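Local structure of regulatory protein cox (Enterobacteria phage P2, 4LHF) at residues A[79-82]-A[83-87]; A[61-64]-A[65-68]; A[15-18]-A[19-23]. The protein represses the Pc promoter, which controls gene C for the immunity repressor and int, and binds DNA, probably through its helix-turn-helix. All blocks are in the same frame, centred on the assembly; numbering follows the deposited sequence.

Interaction 1. Residues A[79-82]-A[83-87]; sequences DGWL and MWLGL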
ATOM      1  N   ASP A  79     -21.789   4.556  -1.489  1.00 92.23           N
ATOM      2  CA  ASP A  79     -22.801   3.731  -0.833  1.00 89.69           C
ATOM      3  C   ASP A  79     -23.870   3.186  -1.779  1.00 90.84           C
ATOM      4  O   ASP A  79     -24.796   2.501  -1.344  1.00 96.13           O
ATOM      5  CB  ASP A  79     -23.465   4.511   0.304  1.00105.76           C
ATOM      6  CG  ASP A  79     -22.628   4.527   1.569  1.00114.45           C
ATOM      7  OD1 ASP A  79     -21.464   4.078   1.520  1.00111.26           O
ATOM      8  OD2 ASP A  79     -23.138   4.990   2.612  1.00101.67           O
ATOM      9  N   GLY A  80     -23.741   3.485  -3.068  1.00 90.03           N
ATOM     10  CA  GLY A  80     -24.728   3.061  -4.045  1.00 75.71           C
ATOM     11  C   GLY A  80     -24.810   1.558  -4.253  1.00 92.98           C
ATOM     12  O   GLY A  80     -25.894   1.012  -4.458  1.00 99.11           O
ATOM     13  N   TRP A  81     -23.662   0.890  -4.194  1.00 91.91           N
ATOM     14  CA  TRP A  81     -23.580  -0.540  -4.490  1.00 76.97           C
ATOM     15  C   TRP A  81     -24.343  -1.411  -3.492  1.00 84.74           C
ATOM     16  O   TRP A  81     -24.697  -2.551  -3.797  1.00 94.88           O
ATOM     17  CB  TRP A  81     -22.118  -0.985  -4.541  1.00 79.60           C
ATOM     18  CG  TRP A  81     -21.430  -0.897  -3.215  1.00 77.46           C
ATOM     19  CD1 TRP A  81     -20.934   0.229  -2.623  1.00 77.90           C
ATOM     20  CD2 TRP A  81     -21.160  -1.977  -2.314  1.00 72.21           C
ATOM     21  NE1 TRP A  81     -20.374  -0.083  -1.409  1.00 82.88           N
ATOM     22  CE2 TRP A  81     -20.498  -1.431  -1.196  1.00 75.32           C
ATOM     23  CE3 TRP A  81     -21.412  -3.353  -2.344  1.00 74.58           C
ATOM     24  CZ2 TRP A  81     -20.085  -2.212  -0.117  1.00 77.83           C
ATOM     25  CZ3 TRP A  81     -21.001  -4.127  -1.272  1.00 79.34           C
ATOM     26  CH2 TRP A  81     -20.346  -3.554  -0.174  1.00 72.28           C
ATOM     27  N   LEU A  82     -24.587  -0.873  -2.301  1.00 85.56           N
ATOM     28  CA  LEU A  82     -25.266  -1.613  -1.242  1.00 78.55           C
ATOM     29  C   LEU A  82     -26.717  -1.925  -1.596  1.00 82.18           C
ATOM     30  O   LEU A  82     -27.320  -2.837  -1.029  1.00 84.79           O
ATOM     31  CB  LEU A  82     -25.202  -0.831   0.070  1.00 78.00           C
ATOM     32  CG  LEU A  82     -23.812  -0.680   0.686  1.00 70.45           C
ATOM     33  CD1 LEU A  82     -23.790   0.468   1.676  1.00 74.84           C
ATOM     34  CD2 LEU A  82     -23.407  -1.975   1.367  1.00 77.91           C
ATOM     35  N   MET A  83     -27.273  -1.163  -2.533  1.00 83.83           N
ATOM     36  CA  MET A  83     -28.645  -1.372  -2.980  1.00 83.79           C
ATOM     37  C   MET A  83     -28.783  -2.692  -3.730  1.00 92.10           C
ATOM     38  O   MET A  83     -29.850  -3.306  -3.735  1.00108.45           O
ATOM     39  CB  MET A  83     -29.100  -0.218  -3.873  1.00 94.54           C
ATOM     40  CG  MET A  83     -29.012   1.148  -3.217  1.00113.50           C
ATOM     41  SD  MET A  83     -29.547   2.477  -4.311  1.00126.67           S
ATOM     42  CE  MET A  83     -31.279   2.077  -4.521  1.00 93.93           C
ATOM     43  N   TRP A  84     -27.696  -3.122  -4.364  1.00 88.62           N
ATOM     44  CA  TRP A  84     -27.682  -4.380  -5.101  1.00 89.26           C
ATOM     45  C   TRP A  84     -27.816  -5.580  -4.173  1.00 91.04           C
ATOM     46  O   TRP A  84     -28.122  -6.686  -4.616  1.00 93.62           O
ATOM     47  CB  TRP A  84     -26.404  -4.499  -5.932  1.00 86.30           C
ATOM     48  CG  TRP A  84     -26.395  -3.612  -7.134  1.00 89.39           C
ATOM     49  CD1 TRP A  84     -26.076  -2.288  -7.174  1.00 94.24           C
ATOM     50  CD2 TRP A  84     -26.727  -3.986  -8.475  1.00 73.11           C
ATOM     51  NE1 TRP A  84     -26.186  -1.813  -8.458  1.00 99.93           N
ATOM     52  CE2 TRP A  84     -26.585  -2.836  -9.276  1.00 77.95           C
ATOM     53  CE3 TRP A  84     -27.130  -5.182  -9.078  1.00 80.02           C
ATOM     54  CZ2 TRP A  84     -26.830  -2.846 -10.647  1.00 86.29           C
ATOM     55  CZ3 TRP A  84     -27.372  -5.190 -10.439  1.00 89.64           C
ATOM     56  CH2 TRP A  84     -27.223  -4.030 -11.209  1.00 87.79           C
ATOM     57  N   LEU A  85     -27.589  -5.354  -2.885  1.00 98.78           N
ATOM     58  CA  LEU A  85     -27.681  -6.414  -1.892  1.00102.58           C
ATOM     59  C   LEU A  85     -28.987  -6.309  -1.110  1.00106.75           C
ATOM     60  O   LEU A  85     -29.366  -7.231  -0.386  1.00 99.61           O
ATOM     61  CB  LEU A  85     -26.487  -6.344  -0.942  1.00 97.94           C
ATOM     62  CG  LEU A  85     -25.109  -6.364  -1.609  1.00 86.64           C
ATOM     63  CD1 LEU A  85     -24.046  -5.875  -0.645  1.00 78.96           C
ATOM     64  CD2 LEU A  85     -24.777  -7.763  -2.105  1.00 78.57           C
ATOM     65  N   GLY A  86     -29.670  -5.178  -1.258  1.00105.00           N
ATOM     66  CA  GLY A  86     -30.940  -4.954  -0.589  1.00 93.85           C
ATOM     67  C   GLY A  86     -30.832  -4.006   0.591  1.00102.35           C
ATOM     68  O   GLY A  86     -31.448  -4.225   1.633  1.00114.03           O
ATOM     69  N   LEU A  87     -30.048  -2.946   0.425  1.00 92.57           N
ATOM     70  CA  LEU A  87     -29.845  -1.971   1.488  1.00 88.04           C
ATOM     71  C   LEU A  87     -30.065  -0.554   0.973  1.00 87.61           C
ATOM     72  O   LEU A  87     -31.068   0.084   1.289  1.00105.22           O
ATOM     73  CB  LEU A  87     -28.438  -2.109   2.071  1.00111.75           C
ATOM     74  CG  LEU A  87     -28.072  -3.470   2.671  1.00 99.41           C
ATOM     75  CD1 LEU A  87     -26.582  -3.546   2.957  1.00 94.00           C
ATOM     76  CD2 LEU A  87     -28.875  -3.734   3.936  1.00 93.70           C
TER

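Interaction 2. Residues A[61-64]-A[65-68]; sequences AWNN and GLKL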
ATOM      1  N   ALA A  61       0.048   3.300   7.332  1.00 75.27           N
ATOM      2  CA  ALA A  61      -0.083   4.416   6.406  1.00 65.53           C
ATOM      3  C   ALA A  61      -0.894   4.006   5.182  1.00 71.99           C
ATOM      4  O   ALA A  61      -1.743   4.759   4.701  1.00 88.36           O
ATOM      5  CB  ALA A  61       1.287   4.917   5.987  1.00 57.70           C
ATOM      6  N   TRP A  62      -0.627   2.799   4.694  1.00 71.99           N
ATOM      7  CA  TRP A  62      -1.303   2.254   3.523  1.00 62.70           C
ATOM      8  C   TRP A  62      -2.806   2.130   3.752  1.00 70.44           C
ATOM      9  O   TRP A  62      -3.607   2.663   2.983  1.00 81.31           O
ATOM     10  CB  TRP A  62      -0.688   0.898   3.161  1.00 72.19           C
ATOM     11  CG  TRP A  62      -1.444   0.092   2.147  1.00 72.41           C
ATOM     12  CD1 TRP A  62      -2.068  -1.104   2.355  1.00 70.09           C
ATOM     13  CD2 TRP A  62      -1.639   0.411   0.763  1.00 66.77           C
ATOM     14  NE1 TRP A  62      -2.643  -1.547   1.190  1.00 70.13           N
ATOM     15  CE2 TRP A  62      -2.396  -0.637   0.200  1.00 69.23           C
ATOM     16  CE3 TRP A  62      -1.253   1.479  -0.049  1.00 75.47           C
ATOM     17  CZ2 TRP A  62      -2.775  -0.643  -1.141  1.00 72.12           C
ATOM     18  CZ3 TRP A  62      -1.630   1.470  -1.379  1.00 72.36           C
ATOM     19  CH2 TRP A  62      -2.383   0.414  -1.912  1.00 77.40           C
ATOM     20  N   ASN A  63      -3.184   1.448   4.829  1.00 80.02           N
ATOM     21  CA  ASN A  63      -4.593   1.207   5.122  1.00 80.62           C
ATOM     22  C   ASN A  63      -5.363   2.455   5.550  1.00 73.42           C
ATOM     23  O   ASN A  63      -6.522   2.634   5.167  1.00 81.67           O
ATOM     24  CB  ASN A  63      -4.743   0.091   6.154  1.00 68.64           C
ATOM     25  CG  ASN A  63      -4.334  -1.263   5.604  1.00 75.28           C
ATOM     26  OD1 ASN A  63      -4.739  -1.646   4.505  1.00 72.65           O
ATOM     27  ND2 ASN A  63      -3.514  -1.987   6.357  1.00 73.75           N
ATOM     28  N   ASN A  64      -4.722   3.315   6.337  1.00 72.65           N
ATOM     29  CA  ASN A  64      -5.325   4.596   6.686  1.00 80.14           C
ATOM     30  C   ASN A  64      -5.513   5.466   5.448  1.00 81.04           C
ATOM     31  O   ASN A  64      -6.485   6.213   5.344  1.00 86.44           O
ATOM     32  CB  ASN A  64      -4.490   5.330   7.735  1.00 86.27           C
ATOM     33  CG  ASN A  64      -4.455   4.602   9.063  1.00105.04           C
ATOM     34  OD1 ASN A  64      -5.335   3.796   9.362  1.00106.16           O
ATOM     35  ND2 ASN A  64      -3.436   4.883   9.868  1.00 99.98           N
ATOM     36  N   GLY A  65      -4.580   5.350   4.508  1.00 88.43           N
ATOM     37  CA  GLY A  65      -4.673   6.056   3.242  1.00 89.31           C
ATOM     38  C   GLY A  65      -5.839   5.564   2.405  1.00 83.01           C
ATOM     39  O   GLY A  65      -6.617   6.361   1.874  1.00 84.04           O
ATOM     40  N   LEU A  66      -5.962   4.245   2.286  1.00 80.15           N
ATOM     41  CA  LEU A  66      -7.090   3.637   1.589  1.00 80.22           C
ATOM     42  C   LEU A  66      -8.415   4.052   2.229  1.00 89.04           C
ATOM     43  O   LEU A  66      -9.401   4.295   1.532  1.00 87.08           O
ATOM     44  CB  LEU A  66      -6.962   2.115   1.610  1.00 80.05           C
ATOM     45  CG  LEU A  66      -5.742   1.510   0.921  1.00 77.89           C
ATOM     46  CD1 LEU A  66      -5.589   0.057   1.324  1.00 80.83           C
ATOM     47  CD2 LEU A  66      -5.875   1.643  -0.582  1.00 72.08           C
ATOM     48  N   LYS A  67      -8.426   4.129   3.558  1.00 91.03           N
ATOM     49  CA  LYS A  67      -9.622   4.504   4.312  1.00 82.83           C
ATOM     50  C   LYS A  67     -10.015   5.949   4.014  1.00 82.72           C
ATOM     51  O   LYS A  67     -11.175   6.228   3.699  1.00 87.11           O
ATOM     52  CB  LYS A  67      -9.381   4.325   5.813  1.00 73.11           C
ATOM     53  CG  LYS A  67     -10.642   4.399   6.685  1.00 70.64           C
ATOM     54  CD  LYS A  67     -10.260   4.477   8.175  1.00 80.63           C
ATOM     55  CE  LYS A  67     -11.371   3.900   9.067  1.00105.38           C
ATOM     56  NZ  LYS A  67     -10.991   3.799  10.524  1.00126.35           N
ATOM     57  N   LEU A  68      -9.047   6.859   4.121  1.00 78.41           N
ATOM     58  CA  LEU A  68      -9.268   8.260   3.782  1.00 72.90           C
ATOM     59  C   LEU A  68      -9.821   8.391   2.369  1.00 79.46           C
ATOM     60  O   LEU A  68     -10.819   9.082   2.135  1.00 94.85           O
ATOM     61  CB  LEU A  68      -7.956   9.041   3.879  1.00 81.09           C
ATOM     62  CG  LEU A  68      -7.618   9.775   5.179  1.00 82.81           C
ATOM     63  CD1 LEU A  68      -6.171   9.522   5.579  1.00100.78           C
ATOM     64  CD2 LEU A  68      -7.867  11.269   5.023  1.00 91.45           C
TER

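Interaction 3. Residues A[15-18]-A[19-23]; sequences QEFA and KLIGK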
ATOM      1  N   GLN A  15       8.154  -7.517  -1.541  1.00 82.91           N
ATOM      2  CA  GLN A  15       7.899  -8.758  -2.267  1.00 80.39           C
ATOM      3  C   GLN A  15       6.685  -9.485  -1.696  1.00 83.89           C
ATOM      4  O   GLN A  15       5.854 -10.009  -2.440  1.00 81.51           O
ATOM      5  CB  GLN A  15       9.121  -9.674  -2.220  1.00 83.19           C
ATOM      6  CG  GLN A  15      10.401  -9.037  -2.731  1.00 76.75           C
ATOM      7  CD  GLN A  15      11.228  -8.422  -1.618  1.00 77.00           C
ATOM      8  OE1 GLN A  15      10.693  -7.811  -0.694  1.00 82.62           O
ATOM      9  NE2 GLN A  15      12.542  -8.590  -1.700  1.00 82.18           N
ATOM     10  N   GLU A  16       6.592  -9.519  -0.370  1.00 75.71           N
ATOM     11  CA  GLU A  16       5.445 -10.113   0.307  1.00 76.06           C
ATOM     12  C   GLU A  16       4.183  -9.314   0.006  1.00 77.43           C
ATOM     13  O   GLU A  16       3.112  -9.882  -0.233  1.00 82.45           O
ATOM     14  CB  GLU A  16       5.686 -10.168   1.817  1.00 75.06           C
ATOM     15  CG  GLU A  16       4.510 -10.705   2.622  1.00 95.26           C
ATOM     16  CD  GLU A  16       4.315 -12.206   2.471  1.00 99.74           C
ATOM     17  OE1 GLU A  16       5.188 -12.875   1.876  1.00104.42           O
ATOM     18  OE2 GLU A  16       3.281 -12.717   2.952  1.00110.14           O
ATOM     19  N   PHE A  17       4.320  -7.991   0.018  1.00 73.53           N
ATOM     20  CA  PHE A  17       3.225  -7.097  -0.335  1.00 77.09           C
ATOM     21  C   PHE A  17       2.789  -7.357  -1.773  1.00 65.10           C
ATOM     22  O   PHE A  17       1.604  -7.281  -2.100  1.00 77.59           O
ATOM     23  CB  PHE A  17       3.651  -5.638  -0.168  1.00 75.08           C
ATOM     24  CG  PHE A  17       2.546  -4.652  -0.409  1.00 73.75           C
ATOM     25  CD1 PHE A  17       1.646  -4.344   0.596  1.00 73.50           C
ATOM     26  CD2 PHE A  17       2.411  -4.027  -1.638  1.00 78.03           C
ATOM     27  CE1 PHE A  17       0.628  -3.436   0.379  1.00 64.96           C
ATOM     28  CE2 PHE A  17       1.394  -3.119  -1.861  1.00 77.57           C
ATOM     29  CZ  PHE A  17       0.502  -2.823  -0.851  1.00 71.27           C
ATOM     30  N   ALA A  18       3.762  -7.667  -2.625  1.00 77.03           N
ATOM     31  CA  ALA A  18       3.487  -8.025  -4.008  1.00 67.28           C
ATOM     32  C   ALA A  18       2.682  -9.315  -4.067  1.00 67.35           C
ATOM     33  O   ALA A  18       1.742  -9.432  -4.852  1.00 80.13           O
ATOM     34  CB  ALA A  18       4.782  -8.178  -4.782  1.00 75.90           C
ATOM     35  N   LYS A  19       3.060 -10.284  -3.235  1.00 69.75           N
ATOM     36  CA  LYS A  19       2.336 -11.547  -3.166  1.00 71.78           C
ATOM     37  C   LYS A  19       0.900 -11.332  -2.704  1.00 77.27           C
ATOM     38  O   LYS A  19      -0.013 -12.035  -3.139  1.00 80.13           O
ATOM     39  CB  LYS A  19       3.024 -12.532  -2.219  1.00 76.05           C
ATOM     40  CG  LYS A  19       4.450 -12.891  -2.587  1.00 90.22           C
ATOM     41  CD  LYS A  19       4.884 -14.161  -1.876  1.00 96.00           C
ATOM     42  CE  LYS A  19       6.395 -14.324  -1.884  1.00 95.25           C
ATOM     43  NZ  LYS A  19       7.054 -13.478  -0.847  1.00 93.52           N
ATOM     44  N   LEU A  20       0.702 -10.357  -1.821  1.00 84.20           N
ATOM     45  CA  LEU A  20      -0.621 -10.098  -1.262  1.00 71.98           C
ATOM     46  C   LEU A  20      -1.598  -9.491  -2.271  1.00 75.17           C
ATOM     47  O   LEU A  20      -2.780  -9.834  -2.279  1.00 83.36           O
ATOM     48  CB  LEU A  20      -0.522  -9.207  -0.019  1.00 72.85           C
ATOM     49  CG  LEU A  20       0.109  -9.830   1.228  1.00 73.50           C
ATOM     50  CD1 LEU A  20       0.048  -8.861   2.395  1.00 77.44           C
ATOM     51  CD2 LEU A  20      -0.589 -11.131   1.576  1.00 86.01           C
ATOM     52  N   ILE A  21      -1.108  -8.588  -3.114  1.00 79.22           N
ATOM     53  CA  ILE A  21      -1.973  -7.914  -4.078  1.00 70.90           C
ATOM     54  C   ILE A  21      -1.978  -8.603  -5.440  1.00 73.05           C
ATOM     55  O   ILE A  21      -2.636  -8.147  -6.373  1.00 79.17           O
ATOM     56  CB  ILE A  21      -1.582  -6.441  -4.258  1.00 66.60           C
ATOM     57  CG1 ILE A  21      -0.181  -6.328  -4.864  1.00 81.43           C
ATOM     58  CG2 ILE A  21      -1.648  -5.715  -2.925  1.00 69.35           C
ATOM     59  CD1 ILE A  21       0.308  -4.902  -5.016  1.00 82.06           C
ATOM     60  N   GLY A  22      -1.239  -9.703  -5.545  1.00 80.77           N
ATOM     61  CA  GLY A  22      -1.229 -10.499  -6.758  1.00 79.00           C
ATOM     62  C   GLY A  22      -0.425  -9.890  -7.890  1.00 88.04           C
ATOM     63  O   GLY A  22      -0.539 -10.312  -9.041  1.00104.59           O
ATOM     64  N   LYS A  23       0.391  -8.893  -7.567  1.00 89.12           N
ATOM     65  CA  LYS A  23       1.251  -8.265  -8.561  1.00 80.44           C
ATOM     66  C   LYS A  23       2.640  -8.886  -8.538  1.00 81.21           C
ATOM     67  O   LYS A  23       3.024  -9.538  -7.567  1.00 83.70           O
ATOM     68  CB  LYS A  23       1.354  -6.760  -8.322  1.00 76.93           C
ATOM     69  CG  LYS A  23       0.106  -5.980  -8.677  1.00 68.06           C
ATOM     70  CD  LYS A  23       0.400  -4.491  -8.728  1.00 79.46           C
ATOM     71  CE  LYS A  23      -0.844  -3.691  -9.069  1.00 83.11           C
ATOM     72  NZ  LYS A  23      -1.463  -4.145 -10.347  1.00 89.69           N
TER

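Interaction 1. Residues A[79-82]-A[83-87]
Met83 closes a tight turn onto Gly80: its backbone N donates to Gly80 O over 3.2 Å with an N-H...O angle of 161°. Its side chain starts out over the same carbonyl, with CG 3.4 Å from Gly80 O, and the bend at the CG-SD bond (chi3 65°) then carries the methyl end away from the turn. Trp84 repeats the three-residue step, bonding through its N to Trp81 O; that oxygen also lies at the edge of the Trp84 indole, near its plane, beside CD1. Leu85 makes the next such bond, to Leu82 O, and turns its side chain back toward Trp81. There Leu85 CD1 comes within 3.6 Å of Trp81 CZ3, meeting the indole obliquely, while Leu82 CD2 lies over one face of that ring, offset toward its rim. Gly86 takes a positive phi of 105°, which swings the chain round the end of the turn; its N gives weak bonds to Leu82 O and Met83 O. Leu87 completes the reversal with a weak bond of 3.1 Å from its N to Leu82 O. Leu82 O thus receives three N-H groups, those of Gly86 and Leu87 weakly. The Leu87 side chain folds back over this carbonyl, CB 3.4 Å from Leu82 O, and its CD1 meets Leu82 CD2 at 3.9 Å. The positive-phi glycine, the weak bonds Leu87 N to Leu82 O and Gly86 N to Met83 O, and the leucine contact across them make a Schellman motif, here ending a 3-10 turn. The contact lies at the surface, its centre about 27 Å from that of the chain, where helix 75-80 runs out into the last modelled residues; a weak hydrogen bond between Trp81 NE1 and Tyr70 OH links it back to helix 59-72.

Interaction 2. Residues A[61-64]-A[65-68]
Ala61 O receives the N-H of Gly65 at 2.9 Å, the first of four consecutive i to i+4 bonds in the middle of helix 59-72. Trp62 does most of the side-chain work. Its CG is anti to the backbone N (chi1 169°), which sets the indole beside the next turn, and Leu66 CD1 lies over one face of it, 3.6 Å from the centroid of the five-membered ring in a CH-pi contact. Leu66 CD2 reaches the six-membered part, 3.9 Å from both Trp62 CZ2 and CH2, so the two methyls of one leucine fork across the indole. In the backbone, Leu66 N bonds to Trp62 O, nearly straight at 163°. Asn63 accepts from Lys67 N through its backbone O, and its OD1 stands 3.7 Å from Leu66 CD1. Asn64 O takes the N-H of Leu68 and has Leu68 CD1 folded close by at 3.3 Å. Beyond the helix, Trp62 rests on Leu37 and Pro38 in the loop ahead of strand 39-42. A tryptophan face covered by the leucine one turn on is ordinary i to i+4 packing of an alpha-helix, here the one that follows the strand hairpin of this helix-turn-helix protein.

Interaction 3. Residues A[15-18]-A[19-23]
Glu16 and Lys19 form the charged part of this helical turn. The salt bridge between Glu16 OE1 and Lys19 NZ is long, 3.4 Å, and its hydrogen bond weak; the two chains cross at about a right angle, the glutamate bent at chi2 (73°) and the lysine at its last torsion, which brings their ends together on the outside of the helix. Apolar contact is carried by Phe17 and Ile21. Ile21 CG2 lies over one face of the phenyl ring, offset toward the rim, and CD1 approaches Phe17 CE2 at 3.8 Å. Backbone bonds run from Lys19 N to Gln15 O and from Leu20 N to Glu16 O, both 2.9 Å, and a longer one, 3.2 Å, joins Ile21 N to Phe17 O near the C-terminal end of the helix. Gly22 then adopts positive phi (76°), and Lys23 N returns a weak 3.1 Å bond to Ala18 O, a six-residue reversal that ends the helix. Ala18 CB tucks 3.6 Å from Lys23 O. Phe17 and Leu20 touch Ile12 of strand 11-13, while Ala18 and Ile21 pack on Val28 of helix 25-34, into which the glycine turn leads, consistent with the helix-turn-helix of this DNA-binding protein.

How the interactions relate
From the N terminus the order is interaction 3, interaction 2, interaction 1, strictly in series: none nests in or crosses another, and each closes only a local turn of its own continuous segment. Interaction 3 ends helix 14-21 just before helix 25-34. Interaction 2, after the strands, lies in helix 59-72, yet it touches interaction 3: the rings of Trp62 and Phe17 meet edge-to-face, CE2 of Trp62 3.8 Å from CZ of Phe17, joining the first helix to the helix after the hairpin. Interaction 1 stands apart at the C-terminal end of helix 75-80, its nearest atoms about 11 Å from interaction 2 and about 19 Å from interaction 3.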